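Local coordinates for protein amidase, hydantoinase/carbamoylase family (Burkholderia vietnamiensis, PDB 5I4M) that probably hydrolyses N-carbamoyl-L-amino acids as a two-zinc amidase of the peptidase M20 family, at residues Gly226-Asp230 with Val356-Arg360; Leu55-Lys60 with Glu187-Tyr193. All blocks are in the same frame, centred on the assembly; numbering follows the deposited sequence.

Interactions 1 and 2 lie on opposite sides of the centre of the chain. Their centres are 34 Å apart and their nearest atoms about 23 Å apart, so they do not touch. Both segments of interaction 2 come before those of interaction 1 in the sequence. Interaction 1 sets a helix against a strand and is apolar apart from an arginine at its margin. Interaction 2 joins two helix ends and adds a salt-bridge network. Neither contact belongs to the zinc site. The side chain of V228 is about 7 Å from that of the zinc ligand H211 and about 11 Å from bound 3-phosphoglyceric acid. The side chain of L55 is about 10 Å from those of H104 and E149.

Interaction 1 (Gly226-Asp230 with Val356-Arg360); sequences GVVTD and VAAVR
V227 and V356 meet through their CG1 methyls, 3.6 Å apart, with the two side chains crossing at a slant. In each valine CG1 lies anti to the backbone N (V227 chi1 179°, V356 chi1 167°), and this turns the two methyls to each other. The contact packs helix 353-365 on strand 225-242, a helix-on-sheet layer of the M20 fold. The two segments run nearly antiparallel, at 169°, with axes 8.1 Å apart. V227 CG2 reaches toward the next helical turn, 4.2 Å from V359 CG1. The other methyl of V356, CG2, rests 3.5 Å from the carbonyl O of V228. V228 itself points to the other side of the strand, onto M392 and F394. T229 CG2 adds a looser touch, 4.1 Å from V356 CG1. R360 lies at the margin. Its chain bends at chi3, and V227 CG1 sits over one face of the guanidinium, 3.9 Å from NH2. The same NH2 makes a salt bridge to D372 on strand 370-375. No hydrogen bond joins the two segments. Their cohesion therefore comes from valine methyl packing, while the arginine ties the helix to the neighbouring strand.

Interaction 2 (Leu55-Lys60 with Glu187-Tyr193); sequences LTDLDK and ELARIGY
L55 lays its two methyls against the helix 184-191, with CD2 3.7 Å from L188 CD2 and 3.8 Å from I191 CD1. It crosses L188 at a slant and I191 at about a right angle. The N-cap of helix 57-72 packs here on the C-terminal part of helix 184-191, which runs into a Schellman motif. T56 is the N-cap. Its OG1 accepts from D59 N and also hydrogen-bonds to L53 O. G192, with positive phi, forms the Schellman motif, with Y193 N bonded to L188 O and G192 N to A189 O. At these backbone angles a side chain would press on the preceding carbonyl O, which accounts for the glycine. D59 OD2 in turn accepts from L55 N at 2.7 Å, in a nearly straight bond of 175°. This helps fix the backbone turn that presents L55.

R190 bridges the exposed side. Its chain bends at chi3 (63°), which brings the guanidinium across to D57. R190 NH1 makes a salt bridge to D57 OD1 at 2.9 Å. The oxygen lies near the guanidinium plane, while the N-H comes from above the carboxylate plane. The two planes are 44° apart. R190 NE makes a salt bridge to E187 OE2, 3.0 Å away in the guanidinium plane. NH2 adds a weak bond to L55 O. I191 CG2 lies over one guanidinium face, offset toward its rim. E187 OE1 also pairs with R153, so the E187 carboxylate is shared between R190 and R153.

On the far side of I191, K60 slides past it in the opposite direction. Their CB atoms are 3.8 Å apart. Y193 lies close by, with its OH bonded to D64 OD1. D64 OD2 forms a salt bridge with K60 NZ. A water bridges the two segments, donating to I191 O at 3.3 Å and accepting a weak bond from K60 NZ.

Interaction 1 (Gly226-Asp230 with Val356-Arg360)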
ATOM      1  N   GLY A 226      35.845  -9.398   7.369  1.00  9.04           N
ATOM      2  CA  GLY A 226      35.104  -9.899   8.497  1.00  8.91           C
ATOM      3  C   GLY A 226      35.162 -11.411   8.535  1.00  8.85           C
ATOM      4  O   GLY A 226      34.680 -12.085   7.622  1.00 10.81           O
ATOM      5  N   VAL A 227      35.757 -11.939   9.602  1.00  9.46           N
ATOM      6  CA  VAL A 227      35.782 -13.375   9.862  1.00  9.15           C
ATOM      7  C   VAL A 227      34.461 -13.704  10.553  1.00 14.46           C
ATOM      8  O   VAL A 227      34.297 -13.473  11.755  1.00 11.65           O
ATOM      9  CB  VAL A 227      36.996 -13.779  10.703  1.00 11.50           C
ATOM     10  CG1 VAL A 227      36.995 -15.275  10.981  1.00 10.21           C
ATOM     11  CG2 VAL A 227      38.285 -13.385   9.975  1.00 10.44           C
ATOM     12  N   VAL A 228      33.490 -14.192   9.789  1.00  8.60           N
ATOM     13  CA  VAL A 228      32.138 -14.336  10.322  1.00 10.84           C
ATOM     14  C   VAL A 228      32.078 -15.590  11.179  1.00 10.43           C
ATOM     15  O   VAL A 228      32.287 -16.703  10.681  1.00 11.29           O
ATOM     16  CB  VAL A 228      31.096 -14.399   9.200  1.00  8.01           C
ATOM     17  CG1 VAL A 228      29.689 -14.381   9.808  1.00  7.81           C
ATOM     18  CG2 VAL A 228      31.275 -13.231   8.227  1.00  7.88           C
ATOM     19  N   THR A 229      31.755 -15.413  12.459  1.00  8.73           N
ATOM     20  CA  THR A 229      31.731 -16.510  13.417  1.00 10.24           C
ATOM     21  C   THR A 229      30.332 -17.005  13.728  1.00 10.99           C
ATOM     22  O   THR A 229      30.177 -18.159  14.135  1.00 11.15           O
ATOM     23  CB  THR A 229      32.379 -16.080  14.738  1.00 11.36           C
ATOM     24  OG1 THR A 229      31.629 -14.991  15.290  1.00 10.40           O
ATOM     25  CG2 THR A 229      33.820 -15.637  14.509  1.00  9.65           C
ATOM     26  N   ASP A 230      29.326 -16.148  13.563  1.00  9.34           N
ATOM     27  CA  ASP A 230      27.950 -16.432  13.947  1.00 11.31           C
ATOM     28  C   ASP A 230      27.023 -15.653  13.028  1.00 10.17           C
ATOM     29  O   ASP A 230      27.440 -14.725  12.332  1.00  9.22           O
ATOM     30  CB  ASP A 230      27.663 -16.025  15.398  1.00 13.50           C
ATOM     31  CG  ASP A 230      28.558 -16.720  16.395  1.00 14.91           C
ATOM     32  OD1 ASP A 230      29.685 -16.225  16.632  1.00 12.84           O
ATOM     33  OD2 ASP A 230      28.118 -17.743  16.971  1.00 12.95           O
ATOM     34  N   VAL A 356      35.887 -21.240  10.084  1.00 12.87           N
ATOM     35  CA  VAL A 356      36.238 -19.902  10.550  1.00 13.24           C
ATOM     36  C   VAL A 356      37.754 -19.732  10.578  1.00 12.11           C
ATOM     37  O   VAL A 356      38.291 -18.709  10.139  1.00 13.42           O
ATOM     38  CB  VAL A 356      35.602 -19.647  11.931  1.00 13.05           C
ATOM     39  CG1 VAL A 356      36.191 -18.405  12.585  1.00 13.65           C
ATOM     40  CG2 VAL A 356      34.078 -19.524  11.809  1.00 10.00           C
ATOM     41  N   ALA A 357      38.468 -20.742  11.076  1.00 14.48           N
ATOM     42  CA  ALA A 357      39.923 -20.667  11.127  1.00 14.18           C
ATOM     43  C   ALA A 357      40.527 -20.559   9.733  1.00 13.86           C
ATOM     44  O   ALA A 357      41.529 -19.860   9.535  1.00 16.64           O
ATOM     45  CB  ALA A 357      40.481 -21.889  11.853  1.00 16.97           C
ATOM     46  N   ALA A 358      39.935 -21.252   8.755  1.00 15.64           N
ATOM     47  CA  ALA A 358      40.437 -21.188   7.385  1.00 12.02           C
ATOM     48  C   ALA A 358      40.269 -19.792   6.803  1.00 12.09           C
ATOM     49  O   ALA A 358      41.130 -19.325   6.052  1.00 13.93           O
ATOM     50  CB  ALA A 358      39.730 -22.221   6.506  1.00 14.19           C
ATOM     51  N   VAL A 359      39.157 -19.125   7.129  1.00 12.74           N
ATOM     52  CA  VAL A 359      38.929 -17.755   6.675  1.00 10.58           C
ATOM     53  C   VAL A 359      39.940 -16.809   7.314  1.00 10.13           C
ATOM     54  O   VAL A 359      40.549 -15.965   6.639  1.00 13.25           O
ATOM     55  CB  VAL A 359      37.482 -17.334   6.984  1.00  9.48           C
ATOM     56  CG1 VAL A 359      37.275 -15.854   6.720  1.00  9.30           C
ATOM     57  CG2 VAL A 359      36.507 -18.164   6.152  1.00 11.07           C
ATOM     58  N   ARG A 360      40.147 -16.948   8.623  1.00 12.34           N
ATOM     59  CA  ARG A 360      41.138 -16.131   9.313  1.00 13.21           C
ATOM     60  C   ARG A 360      42.536 -16.370   8.746  1.00 16.49           C
ATOM     61  O   ARG A 360      43.281 -15.416   8.484  1.00 15.86           O
ATOM     62  CB  ARG A 360      41.086 -16.433  10.813  1.00 12.27           C
ATOM     63  CG  ARG A 360      41.772 -15.403  11.693  1.00 17.17           C
ATOM     64  CD  ARG A 360      41.618 -15.736  13.194  1.00 15.26           C
ATOM     65  NE  ARG A 360      40.259 -15.511  13.692  1.00 17.23           N
ATOM     66  CZ  ARG A 360      39.444 -16.476  14.113  1.00 18.58           C
ATOM     67  NH1 ARG A 360      39.841 -17.745  14.102  1.00 19.92           N
ATOM     68  NH2 ARG A 360      38.227 -16.177  14.540  1.00 17.99           N
TER

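Interaction 2 (Leu55-Lys60 with Glu187-Tyr193)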
ATOM      1  N   LEU A  55      12.910 -14.721  -9.611  1.00  8.43           N
ATOM      2  CA  LEU A  55      12.078 -15.446 -10.571  1.00  7.73           C
ATOM      3  C   LEU A  55      11.314 -14.519 -11.513  1.00 10.56           C
ATOM      4  O   LEU A  55      10.314 -14.929 -12.116  1.00 11.48           O
ATOM      5  CB  LEU A  55      11.120 -16.411  -9.857  1.00  7.84           C
ATOM      6  CG  LEU A  55      11.862 -17.322  -8.866  1.00  8.70           C
ATOM      7  CD1 LEU A  55      10.952 -18.408  -8.274  1.00 11.56           C
ATOM      8  CD2 LEU A  55      13.094 -17.963  -9.529  1.00  9.02           C
ATOM      9  N   THR A  56      11.755 -13.271 -11.648  1.00  8.13           N
ATOM     10  CA  THR A  56      11.335 -12.430 -12.761  1.00 10.32           C
ATOM     11  C   THR A  56      12.170 -12.758 -13.997  1.00 12.80           C
ATOM     12  O   THR A  56      13.158 -13.493 -13.930  1.00  9.88           O
ATOM     13  CB  THR A  56      11.517 -10.951 -12.428  1.00 10.25           C
ATOM     14  OG1 THR A  56      12.909 -10.703 -12.157  1.00 10.74           O
ATOM     15  CG2 THR A  56      10.692 -10.556 -11.215  1.00 11.39           C
ATOM     16  N   ASP A  57      11.789 -12.170 -15.139  1.00  9.60           N
ATOM     17  CA  ASP A  57      12.624 -12.331 -16.328  1.00 12.52           C
ATOM     18  C   ASP A  57      14.026 -11.774 -16.112  1.00 10.80           C
ATOM     19  O   ASP A  57      14.987 -12.258 -16.731  1.00 10.77           O
ATOM     20  CB  ASP A  57      11.986 -11.643 -17.533  1.00 11.93           C
ATOM     21  CG  ASP A  57      10.866 -12.447 -18.133  1.00 17.91           C
ATOM     22  OD1 ASP A  57      10.659 -13.602 -17.699  1.00 18.12           O
ATOM     23  OD2 ASP A  57      10.210 -11.927 -19.054  1.00 19.10           O
ATOM     24  N   LEU A  58      14.167 -10.741 -15.271  1.00 11.15           N
ATOM     25  CA  LEU A  58      15.497 -10.196 -14.993  1.00 10.84           C
ATOM     26  C   LEU A  58      16.339 -11.183 -14.189  1.00 11.81           C
ATOM     27  O   LEU A  58      17.524 -11.374 -14.477  1.00  9.60           O
ATOM     28  CB  LEU A  58      15.381  -8.855 -14.265  1.00  9.65           C
ATOM     29  CG  LEU A  58      14.756  -7.741 -15.114  1.00 11.02           C
ATOM     30  CD1 LEU A  58      14.430  -6.502 -14.265  1.00 12.52           C
ATOM     31  CD2 LEU A  58      15.695  -7.370 -16.245  1.00 13.06           C
ATOM     32  N   ASP A  59      15.740 -11.818 -13.180  1.00  7.92           N
ATOM     33  CA  ASP A  59      16.427 -12.884 -12.450  1.00  8.38           C
ATOM     34  C   ASP A  59      16.840 -14.002 -13.401  1.00  9.73           C
ATOM     35  O   ASP A  59      17.968 -14.504 -13.334  1.00 11.92           O
ATOM     36  CB  ASP A  59      15.503 -13.410 -11.345  1.00  7.24           C
ATOM     37  CG  ASP A  59      16.213 -14.284 -10.318  1.00 20.29           C
ATOM     38  OD1 ASP A  59      17.395 -14.021 -10.010  1.00 19.41           O
ATOM     39  OD2 ASP A  59      15.568 -15.217  -9.786  1.00 13.35           O
ATOM     40  N   LYS A  60      15.943 -14.373 -14.318  1.00  9.26           N
ATOM     41  CA  LYS A  60      16.247 -15.384 -15.330  1.00 10.28           C
ATOM     42  C   LYS A  60      17.474 -15.004 -16.145  1.00 12.21           C
ATOM     43  O   LYS A  60      18.333 -15.850 -16.408  1.00  9.14           O
ATOM     44  CB  LYS A  60      15.043 -15.575 -16.264  1.00 11.84           C
ATOM     45  CG  LYS A  60      15.304 -16.506 -17.446  1.00 10.15           C
ATOM     46  CD  LYS A  60      14.150 -16.497 -18.455  1.00 10.96           C
ATOM     47  CE  LYS A  60      14.379 -17.475 -19.613  1.00 11.78           C
ATOM     48  NZ  LYS A  60      15.587 -17.092 -20.403  1.00 12.10           N
ATOM     49  N   GLU A 187       6.590 -19.942 -11.115  1.00 12.16           N
ATOM     50  CA  GLU A 187       7.534 -19.009 -11.710  1.00 13.31           C
ATOM     51  C   GLU A 187       8.848 -19.687 -12.081  1.00 16.58           C
ATOM     52  O   GLU A 187       9.481 -19.289 -13.065  1.00 13.83           O
ATOM     53  CB  GLU A 187       7.747 -17.833 -10.767  1.00 11.90           C
ATOM     54  CG  GLU A 187       6.516 -16.935 -10.695  1.00 14.31           C
ATOM     55  CD  GLU A 187       6.227 -16.241 -12.019  1.00 21.43           C
ATOM     56  OE1 GLU A 187       6.672 -15.088 -12.205  1.00 17.73           O
ATOM     57  OE2 GLU A 187       5.558 -16.846 -12.878  1.00 21.76           O
ATOM     58  N   LEU A 188       9.268 -20.710 -11.327  1.00 11.87           N
ATOM     59  CA  LEU A 188      10.406 -21.524 -11.756  1.00 13.91           C
ATOM     60  C   LEU A 188      10.140 -22.149 -13.127  1.00 13.71           C
ATOM     61  O   LEU A 188      10.988 -22.095 -14.025  1.00 11.97           O
ATOM     62  CB  LEU A 188      10.703 -22.617 -10.717  1.00 15.35           C
ATOM     63  CG  LEU A 188      11.360 -22.214  -9.389  1.00 11.12           C
ATOM     64  CD1 LEU A 188      11.369 -23.380  -8.374  1.00 10.04           C
ATOM     65  CD2 LEU A 188      12.774 -21.690  -9.627  1.00 10.35           C
ATOM     66  N   ALA A 189       8.968 -22.765 -13.300  1.00 11.28           N
ATOM     67  CA  ALA A 189       8.636 -23.333 -14.601  1.00 14.94           C
ATOM     68  C   ALA A 189       8.597 -22.252 -15.676  1.00 16.04           C
ATOM     69  O   ALA A 189       9.065 -22.468 -16.800  1.00 16.51           O
ATOM     70  CB  ALA A 189       7.301 -24.079 -14.530  1.00 15.24           C
ATOM     71  N   ARG A 190       8.085 -21.066 -15.335  1.00 13.30           N
ATOM     72  CA  ARG A 190       7.945 -20.008 -16.329  1.00 18.10           C
ATOM     73  C   ARG A 190       9.297 -19.567 -16.870  1.00 17.52           C
ATOM     74  O   ARG A 190       9.444 -19.366 -18.081  1.00 15.84           O
ATOM     75  CB  ARG A 190       7.200 -18.806 -15.743  1.00 16.42           C
ATOM     76  CG  ARG A 190       6.822 -17.776 -16.807  1.00 15.15           C
ATOM     77  CD  ARG A 190       6.145 -16.568 -16.201  1.00 16.16           C
ATOM     78  NE  ARG A 190       7.037 -15.872 -15.285  1.00 17.18           N
ATOM     79  CZ  ARG A 190       8.000 -15.045 -15.680  1.00 18.96           C
ATOM     80  NH1 ARG A 190       8.183 -14.818 -16.975  1.00 18.07           N
ATOM     81  NH2 ARG A 190       8.779 -14.449 -14.784  1.00 18.53           N
ATOM     82  N   ILE A 191      10.295 -19.402 -15.994  1.00 15.55           N
ATOM     83  CA  ILE A 191      11.603 -18.920 -16.430  1.00 14.49           C
ATOM     84  C   ILE A 191      12.555 -20.054 -16.773  1.00 17.47           C
ATOM     85  O   ILE A 191      13.727 -19.797 -17.076  1.00 12.97           O
ATOM     86  CB  ILE A 191      12.280 -18.003 -15.384  1.00 14.50           C
ATOM     87  CG1 ILE A 191      12.664 -18.772 -14.111  1.00  9.94           C
ATOM     88  CG2 ILE A 191      11.394 -16.800 -15.069  1.00 12.91           C
ATOM     89  CD1 ILE A 191      13.772 -18.069 -13.313  1.00 12.86           C
ATOM     90  N   GLY A 192      12.097 -21.300 -16.722  1.00 13.04           N
ATOM     91  CA  GLY A 192      12.924 -22.393 -17.181  1.00 17.89           C
ATOM     92  C   GLY A 192      13.898 -22.932 -16.167  1.00 15.61           C
ATOM     93  O   GLY A 192      14.871 -23.588 -16.554  1.00 14.25           O
ATOM     94  N   TYR A 193      13.666 -22.687 -14.874  1.00 12.08           N
ATOM     95  CA  TYR A 193      14.536 -23.193 -13.820  1.00 10.43           C
ATOM     96  C   TYR A 193      13.803 -24.138 -12.871  1.00 14.48           C
ATOM     97  O   TYR A 193      14.192 -24.280 -11.712  1.00 14.34           O
ATOM     98  CB  TYR A 193      15.185 -22.038 -13.054  1.00  9.37           C
ATOM     99  CG  TYR A 193      16.372 -21.490 -13.820  1.00 15.39           C
ATOM    100  CD1 TYR A 193      17.652 -22.008 -13.633  1.00 13.58           C
ATOM    101  CD2 TYR A 193      16.202 -20.499 -14.775  1.00 11.82           C
ATOM    102  CE1 TYR A 193      18.745 -21.521 -14.368  1.00 13.24           C
ATOM    103  CE2 TYR A 193      17.280 -20.020 -15.508  1.00  9.59           C
ATOM    104  CZ  TYR A 193      18.540 -20.529 -15.301  1.00 12.91           C
ATOM    105  OH  TYR A 193      19.589 -20.029 -16.047  1.00 12.35           O
TER
HETATM  106  O   HOH W   1      16.432 -19.927 -18.955  1.00 26.15           O